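Local coordinates for MmcR (Streptomyces lavendulae, PDB 3GWZ), which transfers the methyl group of S-adenosyl-L-methionine to a quinone hydroxyl in the biosynthesis of the antitumour compounds mitomycin A and B, at residues R93-T97 against V98-D102. Residues are numbered along the deposited sequence; the frame is centred on the assembly and turned at random.
Sequences RLLAT and VGVFD
A Schellman motif closes the C-terminal end of helix 85-97, with Gly-99 as its C-prime residue, and Leu-95 and Ala-96 meet the chain as it turns back. The N of Val-100 reaches the O of Leu-95 at 2.9 Å, and the N of Gly-99 bonds to the O of Ala-96 at 3.0 Å. Leu-95 O takes a second bond, from Val-98 N; the two donors come from opposite faces of its carbonyl plane. Gly-99 makes the reversal at phi 101°, an angle suited to glycine because Val-98 O crowds the CB position. Past the glycine the chain runs back beside the last turn, so the CA of Ala-96 makes a CA-H...O contact with the O of Phe-101 at 3.4 Å. A water sits within hydrogen-bonding distance of Ala-96 O and Phe-101 O, between helix end and returning chain. Within the dimerisation domain this turn links helix 85-97 to strand 102-103, outermost within this chain in a small antiparallel sheet. On its buried side Leu-95 CB packs against Val-100 CB at 4.2 Å. Leu-95 and Phe-101 lie side by side, and Leu-95 CD1 meets the ring edge in plane, 3.9 Å from CE1. Helix 32-61 covers Leu-95 through Ala-54, Ile-55 and Ala-58, while Asn-113 bonds to Gly-99 O and Phe-101 N. With OG1 beside its own backbone N (chi1 -61°), Thr-97 turns its hydroxyl back along the helix to give a hydrogen bond to Arg-93 O at 2.8 Å. Leu-319 of the second subunit packs on Leu-94 and Thr-97, and Phe-320 of that subunit on Val-98.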
loop_
_atom_site.group_PDB
_atom_site.type_symbol
_atom_site.label_atom_id
_atom_site.label_comp_id
_atom_site.label_asym_id
_atom_site.label_seq_id
_atom_site.Cartn_x
_atom_site.Cartn_y
_atom_site.Cartn_z
ATOM N N ARG A 93 -16.744 16.833 4.520
ATOM C CA ARG A 93 -18.166 16.984 4.210
ATOM C C ARG A 93 -18.342 17.498 2.793
ATOM O O ARG A 93 -19.155 16.985 2.033
ATOM C CB ARG A 93 -18.844 17.972 5.162
ATOM C CG ARG A 93 -19.054 17.485 6.571
ATOM C CD ARG A 93 -20.143 18.315 7.245
ATOM N NE ARG A 93 -20.170 19.694 6.757
ATOM C CZ ARG A 93 -19.583 20.715 7.375
ATOM N NH1 ARG A 93 -18.922 20.511 8.514
ATOM N NH2 ARG A 93 -19.660 21.937 6.865
ATOM N N LEU A 94 -17.580 18.530 2.449
ATOM C CA LEU A 94 -17.664 19.123 1.122
ATOM C C LEU A 94 -17.297 18.118 0.045
ATOM O O LEU A 94 -18.012 17.962 -0.945
ATOM C CB LEU A 94 -16.763 20.355 1.019
ATOM C CG LEU A 94 -16.590 20.941 -0.381
ATOM C CD1 LEU A 94 -17.911 21.500 -0.936
ATOM C CD2 LEU A 94 -15.539 22.037 -0.317
ATOM N N LEU A 95 -16.171 17.439 0.226
ATOM C CA LEU A 95 -15.731 16.469 -0.758
ATOM C C LEU A 95 -16.780 15.374 -0.958
ATOM O O LEU A 95 -17.104 15.017 -2.085
ATOM C CB LEU A 95 -14.380 15.871 -0.348
ATOM C CG LEU A 95 -13.165 16.781 -0.595
ATOM C CD1 LEU A 95 -11.937 16.219 0.104
ATOM C CD2 LEU A 95 -12.896 16.953 -2.097
ATOM N N ALA A 96 -17.316 14.850 0.138
ATOM C CA ALA A 96 -18.330 13.800 0.047
ATOM C C ALA A 96 -19.554 14.290 -0.727
ATOM O O ALA A 96 -20.151 13.545 -1.500
ATOM C CB ALA A 96 -18.723 13.322 1.444
ATOM N N THR A 97 -19.909 15.554 -0.517
ATOM C CA THR A 97 -21.031 16.185 -1.205
ATOM C C THR A 97 -20.827 16.211 -2.721
ATOM O O THR A 97 -21.792 16.181 -3.489
ATOM C CB THR A 97 -21.279 17.620 -0.667
ATOM O OG1 THR A 97 -21.600 17.544 0.729
ATOM C CG2 THR A 97 -22.444 18.270 -1.370
ATOM N N VAL A 98 -19.575 16.269 -3.162
ATOM C CA VAL A 98 -19.326 16.268 -4.599
ATOM C C VAL A 98 -18.807 14.917 -5.088
ATOM O O VAL A 98 -18.270 14.813 -6.196
ATOM C CB VAL A 98 -18.393 17.421 -5.043
ATOM C CG1 VAL A 98 -19.039 18.772 -4.728
ATOM C CG2 VAL A 98 -17.034 17.296 -4.386
ATOM N N GLY A 99 -18.972 13.883 -4.266
ATOM C CA GLY A 99 -18.727 12.518 -4.721
ATOM C C GLY A 99 -17.399 11.886 -4.323
ATOM O O GLY A 99 -17.149 10.718 -4.629
ATOM N N VAL A 100 -16.543 12.641 -3.645
ATOM C CA VAL A 100 -15.225 12.133 -3.269
ATOM C C VAL A 100 -15.216 11.766 -1.788
ATOM O O VAL A 100 -15.404 12.632 -0.934
ATOM C CB VAL A 100 -14.126 13.179 -3.554
ATOM C CG1 VAL A 100 -12.754 12.648 -3.138
ATOM C CG2 VAL A 100 -14.134 13.548 -5.022
ATOM N N PHE A 101 -14.970 10.484 -1.500
ATOM C CA PHE A 101 -15.225 9.884 -0.185
ATOM C C PHE A 101 -16.736 9.791 0.038
ATOM O O PHE A 101 -17.501 10.548 -0.552
ATOM C CB PHE A 101 -14.613 10.682 0.977
ATOM C CG PHE A 101 -13.123 10.886 0.881
ATOM C CD1 PHE A 101 -12.600 12.158 0.673
ATOM C CD2 PHE A 101 -12.249 9.825 1.032
ATOM C CE1 PHE A 101 -11.242 12.366 0.594
ATOM C CE2 PHE A 101 -10.883 10.021 0.959
ATOM C CZ PHE A 101 -10.374 11.299 0.737
ATOM N N ASP A 102 -17.155 8.860 0.892
ATOM C CA ASP A 102 -18.546 8.778 1.343
ATOM C C ASP A 102 -18.650 9.311 2.770
ATOM O O ASP A 102 -17.827 8.987 3.628
ATOM C CB ASP A 102 -19.049 7.324 1.323
ATOM C CG ASP A 102 -19.468 6.850 -0.066
ATOM O OD1 ASP A 102 -19.725 7.691 -0.959
ATOM O OD2 ASP A 102 -19.551 5.615 -0.260
HETATM O O HOH W 1 -20.046 10.894 -1.562
#